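Local structure of MHC class I-like protein MILL2 (Mus musculus, 6A97) at residues D172-K175 and T176-D180; N211-G215 and R216-T220; W235-G239 and K240-Q244. The protein binds heparan sulfate proteoglycans on the fibroblast surface and is a GPI-anchored, MHC class I-like membrane glycoprotein. One frame throughout, in Å; residues are numbered along the deposited sequence.

Contact 1 (D172-K175 and T176-D180); sequences DLVK and TFLDD
Thr176 turns its hydroxyl back onto the helix: OG1 donates to Leu173 O at 2.9 Å, while Phe177 N reaches the same carbonyl oxygen at 3.1 Å. Leu173 O thus takes two bonds, both donors approaching from the same face of its carbonyl plane. With chi1 at 61°, Thr176 OG1 sits between its own N and carbonyl carbon, the rotation that brings the hydroxyl over the preceding turn; CG2 is left against Asp172 O. The remaining acceptors follow the i to i+4 pattern: Thr176 N binds Asp172 O, Leu178 N binds Val174 O at 2.9 Å, Asp179 N binds Lys175 O at 2.8 Å, and Asp180 N binds Thr176 O. Lys175 bends at chi3 and lays CE 3.6 Å from Asp179 OD2, but NZ stays 4.6 Å from that oxygen, too long for a salt bridge. Asp172 OD1 makes a salt bridge with Arg170, just before the helix. On the buried side Val174 CG1 and Leu178 CD1 lie side by side, 3.8 Å apart. All this belongs to helix 171-193, the longer alpha-2 helix of the MHC class I platform; Val174 leans on Pro169, before the helix, and Leu178 on Gln145, after strand 138-144.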
loop_
_atom_site.group_PDB
_atom_site.type_symbol
_atom_site.label_atom_id
_atom_site.label_comp_id
_atom_site.label_asym_id
_atom_site.label_seq_id
_atom_site.Cartn_x
_atom_site.Cartn_y
_atom_site.Cartn_z
ATOM N N ASP A 172 26.395 24.426 -21.078
ATOM C CA ASP A 172 26.253 23.826 -22.400
ATOM C C ASP A 172 26.653 22.349 -22.365
ATOM O O ASP A 172 26.055 21.527 -23.055
ATOM C CB ASP A 172 27.080 24.582 -23.443
ATOM C CG ASP A 172 28.561 24.538 -23.158
ATOM O OD1 ASP A 172 28.959 24.827 -22.011
ATOM O OD2 ASP A 172 29.331 24.207 -24.082
ATOM N N LEU A 173 27.653 22.015 -21.555
ATOM C CA LEU A 173 28.048 20.621 -21.386
ATOM C C LEU A 173 26.961 19.839 -20.658
ATOM O O LEU A 173 26.628 18.717 -21.042
ATOM C CB LEU A 173 29.371 20.515 -20.623
ATOM C CG LEU A 173 30.603 21.093 -21.319
ATOM C CD1 LEU A 173 31.860 20.800 -20.504
ATOM C CD2 LEU A 173 30.728 20.551 -22.744
ATOM N N VAL A 174 26.411 20.441 -19.608
ATOM C CA VAL A 174 25.343 19.821 -18.834
ATOM C C VAL A 174 24.151 19.485 -19.719
ATOM O O VAL A 174 23.633 18.366 -19.688
ATOM C CB VAL A 174 24.871 20.739 -17.679
ATOM C CG1 VAL A 174 23.613 20.181 -17.027
ATOM C CG2 VAL A 174 25.982 20.921 -16.652
ATOM N N LYS A 175 23.733 20.455 -20.528
ATOM C CA LYS A 175 22.509 20.300 -21.302
ATOM C C LYS A 175 22.670 19.246 -22.399
ATOM O O LYS A 175 21.738 18.492 -22.664
ATOM C CB LYS A 175 22.065 21.647 -21.895
ATOM C CG LYS A 175 22.234 21.784 -23.401
ATOM C CD LYS A 175 21.527 23.022 -23.931
ATOM C CE LYS A 175 20.015 22.890 -23.785
ATOM N NZ LYS A 175 19.293 24.084 -24.303
ATOM N N THR A 176 23.844 19.171 -23.022
ATOM C CA THR A 176 24.054 18.159 -24.053
ATOM C C THR A 176 23.996 16.776 -23.420
ATOM O O THR A 176 23.353 15.868 -23.948
ATOM C CB THR A 176 25.398 18.329 -24.795
ATOM O OG1 THR A 176 26.483 18.199 -23.868
ATOM C CG2 THR A 176 25.468 19.683 -25.492
ATOM N N PHE A 177 24.643 16.627 -22.270
ATOM C CA PHE A 177 24.632 15.344 -21.574
ATOM C C PHE A 177 23.221 14.935 -21.148
ATOM O O PHE A 177 22.817 13.792 -21.353
ATOM C CB PHE A 177 25.549 15.374 -20.353
ATOM C CG PHE A 177 25.722 14.031 -19.704
ATOM C CD1 PHE A 177 26.678 13.143 -20.169
ATOM C CD2 PHE A 177 24.915 13.647 -18.646
ATOM C CE1 PHE A 177 26.832 11.898 -19.582
ATOM C CE2 PHE A 177 25.065 12.405 -18.057
ATOM C CZ PHE A 177 26.026 11.531 -18.524
ATOM N N LEU A 178 22.469 15.865 -20.567
ATOM C CA LEU A 178 21.135 15.532 -20.070
ATOM C C LEU A 178 20.093 15.396 -21.177
ATOM O O LEU A 178 19.171 14.589 -21.062
ATOM C CB LEU A 178 20.659 16.577 -19.058
ATOM C CG LEU A 178 21.416 16.665 -17.733
ATOM C CD1 LEU A 178 20.762 17.696 -16.832
ATOM C CD2 LEU A 178 21.463 15.302 -17.050
ATOM N N ASP A 179 20.232 16.183 -22.240
ATOM C CA ASP A 179 19.227 16.198 -23.303
ATOM C C ASP A 179 19.533 15.226 -24.440
ATOM O O ASP A 179 18.620 14.760 -25.119
ATOM C CB ASP A 179 19.076 17.609 -23.880
ATOM C CG ASP A 179 18.619 18.620 -22.846
ATOM O OD1 ASP A 179 18.605 18.279 -21.643
ATOM O OD2 ASP A 179 18.281 19.758 -23.236
ATOM N N ASP A 180 20.810 14.928 -24.659
ATOM C CA ASP A 180 21.195 14.095 -25.796
ATOM C C ASP A 180 21.855 12.774 -25.398
ATOM O O ASP A 180 21.443 11.708 -25.859
ATOM C CB ASP A 180 22.133 14.869 -26.725
ATOM C CG ASP A 180 21.534 16.177 -27.202
ATOM O OD1 ASP A 180 20.289 16.285 -27.239
ATOM O OD2 ASP A 180 22.307 17.096 -27.546
#

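Contact 2 (N211-G215 and R216-T220)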
loop_
_atom_site.group_PDB
_atom_site.type_symbol
_atom_site.label_atom_id
_atom_site.label_comp_id
_atom_site.label_asym_id
_atom_site.label_seq_id
_atom_site.Cartn_x
_atom_site.Cartn_y
_atom_site.Cartn_z
ATOM N N ASN A 211 3.080 -14.160 20.809
ATOM C CA ASN A 211 2.539 -13.701 22.083
ATOM C C ASN A 211 3.452 -12.654 22.713
ATOM O O ASN A 211 4.171 -12.934 23.670
ATOM C CB ASN A 211 2.337 -14.880 23.034
ATOM C CG ASN A 211 1.281 -15.848 22.540
ATOM O OD1 ASN A 211 0.251 -15.438 22.006
ATOM N ND2 ASN A 211 1.530 -17.140 22.717
ATOM N N TYR A 212 3.415 -11.445 22.162
ATOM C CA TYR A 212 4.299 -10.368 22.582
ATOM C C TYR A 212 3.741 -9.025 22.120
ATOM O O TYR A 212 3.243 -8.915 20.999
ATOM C CB TYR A 212 5.709 -10.582 22.019
ATOM C CG TYR A 212 6.729 -9.559 22.473
ATOM C CD1 TYR A 212 6.961 -8.403 21.737
ATOM C CD2 TYR A 212 7.464 -9.754 23.638
ATOM C CE1 TYR A 212 7.895 -7.466 22.149
ATOM C CE2 TYR A 212 8.400 -8.823 24.060
ATOM C CZ TYR A 212 8.610 -7.683 23.311
ATOM O OH TYR A 212 9.539 -6.754 23.724
ATOM N N PRO A 213 3.807 -7.999 22.985
ATOM C CA PRO A 213 4.270 -8.065 24.379
ATOM C C PRO A 213 3.277 -8.743 25.327
ATOM O O PRO A 213 2.325 -9.374 24.867
ATOM C CB PRO A 213 4.465 -6.592 24.756
ATOM C CG PRO A 213 3.610 -5.832 23.806
ATOM C CD PRO A 213 3.620 -6.610 22.530
ATOM N N VAL A 214 3.512 -8.582 26.629
ATOM C CA VAL A 214 2.892 -9.378 27.696
ATOM C C VAL A 214 1.440 -9.816 27.479
ATOM O O VAL A 214 1.145 -11.013 27.466
ATOM C CB VAL A 214 2.955 -8.615 29.038
ATOM C CG1 VAL A 214 2.255 -9.405 30.134
ATOM C CG2 VAL A 214 4.403 -8.329 29.419
ATOM N N GLY A 215 0.532 -8.862 27.319
ATOM C CA GLY A 215 -0.876 -9.195 27.180
ATOM C C GLY A 215 -1.390 -9.048 25.761
ATOM O O GLY A 215 -2.582 -8.837 25.540
ATOM N N ARG A 216 -0.487 -9.159 24.792
ATOM C CA ARG A 216 -0.842 -8.930 23.399
ATOM C C ARG A 216 -0.383 -10.050 22.477
ATOM O O ARG A 216 0.420 -10.904 22.856
ATOM C CB ARG A 216 -0.240 -7.611 22.907
ATOM C CG ARG A 216 -0.584 -6.402 23.749
ATOM C CD ARG A 216 -2.009 -5.947 23.512
ATOM N NE ARG A 216 -2.284 -4.701 24.218
ATOM C CZ ARG A 216 -2.720 -4.631 25.470
ATOM N NH1 ARG A 216 -2.941 -5.743 26.164
ATOM N NH2 ARG A 216 -2.937 -3.448 26.029
ATOM N N VAL A 217 -0.900 -10.027 21.256
ATOM C CA VAL A 217 -0.388 -10.864 20.188
ATOM C C VAL A 217 0.033 -9.961 19.044
ATOM O O VAL A 217 -0.776 -9.187 18.533
ATOM C CB VAL A 217 -1.430 -11.883 19.689
ATOM C CG1 VAL A 217 -0.919 -12.586 18.438
ATOM C CG2 VAL A 217 -1.759 -12.893 20.783
ATOM N N THR A 218 1.297 -10.041 18.650
ATOM C CA THR A 218 1.770 -9.261 17.516
ATOM C C THR A 218 1.553 -10.039 16.223
ATOM O O THR A 218 2.106 -11.125 16.039
ATOM C CB THR A 218 3.257 -8.892 17.659
ATOM O OG1 THR A 218 3.436 -8.071 18.820
ATOM C CG2 THR A 218 3.742 -8.132 16.434
ATOM N N LEU A 219 0.721 -9.490 15.343
ATOM C CA LEU A 219 0.484 -10.079 14.031
ATOM C C LEU A 219 1.416 -9.439 13.021
ATOM O O LEU A 219 1.428 -8.219 12.873
ATOM C CB LEU A 219 -0.971 -9.887 13.594
ATOM C CG LEU A 219 -2.056 -10.463 14.508
ATOM C CD1 LEU A 219 -3.448 -10.084 14.003
ATOM C CD2 LEU A 219 -1.920 -11.964 14.614
ATOM N N THR A 220 2.201 -10.252 12.326
ATOM C CA THR A 220 3.122 -9.707 11.340
ATOM C C THR A 220 2.817 -10.233 9.948
ATOM O O THR A 220 2.788 -11.443 9.715
ATOM C CB THR A 220 4.578 -10.025 11.694
ATOM O OG1 THR A 220 4.880 -9.470 12.979
ATOM C CG2 THR A 220 5.525 -9.438 10.649
#
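Arg216 curls back over the turn that precedes it, and its side chain can be followed atom by atom. CB lies 4.0 Å from Pro213 CD, the two side chains crossing at a slant, and it also sits close to Pro213 O. CG, placed opposite the carbonyl carbon by chi1 of -54°, rests on the Gly215 carbonyl group. A bend at chi2 (-75°) then keeps CD beside the same carbonyl, 3.6 Å from Gly215 O. From there the chain brings NH1 round to donate to Gly215 O at 3.2 Å. The oxygen lies in the guanidinium plane, yet NH1 stands well above the carbonyl plane, away from the lone pairs. NH2, at the tip, leaves the loop altogether and forms a salt bridge with Asp59 of the second subunit.

Beneath this side chain the backbone makes a type I beta turn from Pro213 to Arg216, closed by Arg216 N donating to Pro213 O at 2.8 Å. The peptide bond before Pro213 is cis, and Pro213 CB sits over the centre of the Tyr212 ring, 4.2 Å above its plane. Nearer the strand, Thr218 OG1 lies at Tyr212 O, modelled so close that the hydrogen bond there is doubtful in its detail. Asn211 and Val217 run side by side, with OD1 of Asn211 3.5 Å from CG2 of Val217.

The loop between strands 204-210 and 217-226 of the immunoglobulin domain is held in shape by hydrogen bonds whose acceptors are all backbone carbonyls. One flat guanidinium has two kinds of partner: NH1 bonds to a carbonyl of its own turn, and NH2 meets the carboxylate of Asp59 of the second subunit, which is consistent with a fixed orientation of the group.

Contact 3 (W235-G239 and K240-Q244); sequences WLQDG and KPVQQ
Val242 drops its two methyls onto different residues of the partner strand. Its chi1 of -69° wedges CG2 between its own N and carbonyl carbon, where it lies 3.7 Å from Trp235 CB and close to Trp235 O. CG1 points instead to Gln237 CB, also 3.7 Å away, and the two side chains cross at about a right angle. Gln237 holds CG anti to its N (chi1 172°) and runs on extended to its amide, where NE2 donates to Gln275 and OE1 accepts from Lys55 of the second subunit.

Val242 and Gln243 both face Trp235, a classic beta bulge. Val242 N donates to Trp235 O at 2.8 Å, almost straight at 170°, and Trp235 N donates to Gln243 O at 2.7 Å. Beyond the bulge, Leu236 and Pro241 form a non-hydrogen-bonded pair, with Leu236 CD2 against the N and CA of Pro241, 3.7 Å from the N. The hairpin closes through a type I' turn from Gln237 to Lys240: Gln237 N donates to Lys240 O, and Lys240 N to Gln237 O. Lys240 folds back, CD lying 3.3 Å from Asp238 O, so the aliphatic chain covers the turn.

Trp235 sends its indole away from the hairpin and into the sandwich, NE1 bonding to Val264 O. Strands 231-237 and 240-247 are neighbours in one sheet of the immunoglobulin domain, with 240-247 at its edge within the chain. Strand 276-282 flanks 231-237 on the other side. Trp235 packs on the Cys221-Cys278 disulfide that joins the two sheets, the core tryptophan-disulfide arrangement of immunoglobulin domains, and on Ile266 of strand 260-268 in the facing sheet.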
loop_
_atom_site.group_PDB
_atom_site.type_symbol
_atom_site.label_atom_id
_atom_site.label_comp_id
_atom_site.label_asym_id
_atom_site.label_seq_id
_atom_site.Cartn_x
_atom_site.Cartn_y
_atom_site.Cartn_z
ATOM N N TRP A 235 -3.595 -3.878 6.991
ATOM C CA TRP A 235 -4.276 -4.752 7.929
ATOM C C TRP A 235 -5.742 -4.352 7.980
ATOM O O TRP A 235 -6.066 -3.170 8.122
ATOM C CB TRP A 235 -3.645 -4.675 9.319
ATOM C CG TRP A 235 -2.518 -5.637 9.518
ATOM C CD1 TRP A 235 -1.186 -5.340 9.596
ATOM C CD2 TRP A 235 -2.621 -7.060 9.651
ATOM N NE1 TRP A 235 -0.457 -6.487 9.779
ATOM C CE2 TRP A 235 -1.314 -7.559 9.815
ATOM C CE3 TRP A 235 -3.690 -7.961 9.643
ATOM C CZ2 TRP A 235 -1.048 -8.915 9.972
ATOM C CZ3 TRP A 235 -3.424 -9.310 9.801
ATOM C CH2 TRP A 235 -2.116 -9.773 9.966
ATOM N N LEU A 236 -6.623 -5.340 7.858
ATOM C CA LEU A 236 -8.057 -5.092 7.818
ATOM C C LEU A 236 -8.754 -5.741 9.005
ATOM O O LEU A 236 -8.504 -6.902 9.319
ATOM C CB LEU A 236 -8.659 -5.622 6.511
ATOM C CG LEU A 236 -8.152 -4.999 5.205
ATOM C CD1 LEU A 236 -8.561 -5.853 4.013
ATOM C CD2 LEU A 236 -8.673 -3.592 5.045
ATOM N N GLN A 237 -9.620 -4.985 9.668
ATOM C CA GLN A 237 -10.471 -5.544 10.707
ATOM C C GLN A 237 -11.921 -5.362 10.298
ATOM O O GLN A 237 -12.400 -4.231 10.188
ATOM C CB GLN A 237 -10.210 -4.887 12.061
ATOM C CG GLN A 237 -11.220 -5.303 13.121
ATOM C CD GLN A 237 -10.823 -4.878 14.520
ATOM O OE1 GLN A 237 -10.201 -3.835 14.714
ATOM N NE2 GLN A 237 -11.186 -5.689 15.509
ATOM N N ASP A 238 -12.607 -6.479 10.070
ATOM C CA ASP A 238 -13.972 -6.468 9.549
ATOM C C ASP A 238 -14.079 -5.576 8.312
ATOM O O ASP A 238 -14.952 -4.714 8.231
ATOM C CB ASP A 238 -14.960 -6.010 10.625
ATOM C CG ASP A 238 -14.920 -6.888 11.860
ATOM O OD1 ASP A 238 -14.809 -8.124 11.709
ATOM O OD2 ASP A 238 -15.000 -6.343 12.982
ATOM N N GLY A 239 -13.165 -5.776 7.366
ATOM C CA GLY A 239 -13.181 -5.046 6.110
ATOM C C GLY A 239 -12.661 -3.624 6.192
ATOM O O GLY A 239 -12.588 -2.927 5.179
ATOM N N LYS A 240 -12.298 -3.187 7.394
ATOM C CA LYS A 240 -11.866 -1.808 7.598
ATOM C C LYS A 240 -10.371 -1.729 7.895
ATOM O O LYS A 240 -9.866 -2.474 8.728
ATOM C CB LYS A 240 -12.664 -1.160 8.732
ATOM C CG LYS A 240 -13.971 -0.501 8.293
ATOM C CD LYS A 240 -14.945 -1.484 7.665
ATOM C CE LYS A 240 -16.216 -0.781 7.213
ATOM N NZ LYS A 240 -17.154 -1.717 6.532
ATOM N N PRO A 241 -9.664 -0.816 7.215
ATOM C CA PRO A 241 -8.214 -0.677 7.395
ATOM C C PRO A 241 -7.858 -0.147 8.779
ATOM O O PRO A 241 -8.371 0.890 9.203
ATOM C CB PRO A 241 -7.814 0.323 6.303
ATOM C CG PRO A 241 -9.054 1.083 6.003
ATOM C CD PRO A 241 -10.198 0.135 6.224
ATOM N N VAL A 242 -6.990 -0.864 9.484
ATOM C CA VAL A 242 -6.570 -0.441 10.814
ATOM C C VAL A 242 -5.104 -0.026 10.798
ATOM O O VAL A 242 -4.654 0.738 11.650
ATOM C CB VAL A 242 -6.793 -1.547 11.862
ATOM C CG1 VAL A 242 -8.278 -1.762 12.086
ATOM C CG2 VAL A 242 -6.121 -2.839 11.430
ATOM N N GLN A 243 -4.367 -0.540 9.821
ATOM C CA GLN A 243 -3.005 -0.097 9.563
ATOM C C GLN A 243 -2.725 -0.255 8.078
ATOM O O GLN A 243 -3.082 -1.267 7.474
ATOM C CB GLN A 243 -1.990 -0.885 10.395
ATOM C CG GLN A 243 -0.537 -0.455 10.196
ATOM C CD GLN A 243 -0.288 0.998 10.585
ATOM O OE1 GLN A 243 -0.513 1.917 9.793
ATOM N NE2 GLN A 243 0.179 1.210 11.810
ATOM N N GLN A 244 -2.102 0.761 7.493
ATOM C CA GLN A 244 -1.831 0.782 6.065
ATOM C C GLN A 244 -0.435 1.337 5.812
ATOM O O GLN A 244 -0.036 2.329 6.417
ATOM C CB GLN A 244 -2.890 1.618 5.335
ATOM C CG GLN A 244 -2.887 1.505 3.812
ATOM C CD GLN A 244 -1.785 2.319 3.151
ATOM O OE1 GLN A 244 -1.328 3.325 3.696
ATOM N NE2 GLN A 244 -1.354 1.886 1.972
#

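Overall arrangement
Contacts 2 and 3 share the immunoglobulin domain; contact 1 belongs to the MHC platform, its centre about 56 and 49 Å from their centres, on the opposite side of the chain's centre. Contact 2 is a surface contact, while contacts 1 and 3 are partly buried. The two immunoglobulin contacts meet where Leu219 CB packs 3.8 Å from Trp235 CZ2, joining the facing sheets in the core. Both touch the second subunit, contact 2 chiefly by a charged pair, contact 3 by amide, carboxylate and apolar groups. Contact 1 touches no other chain of the assembly: its bonds follow the helix, whereas the other two rest on turns and, in contact 3, strand pairing.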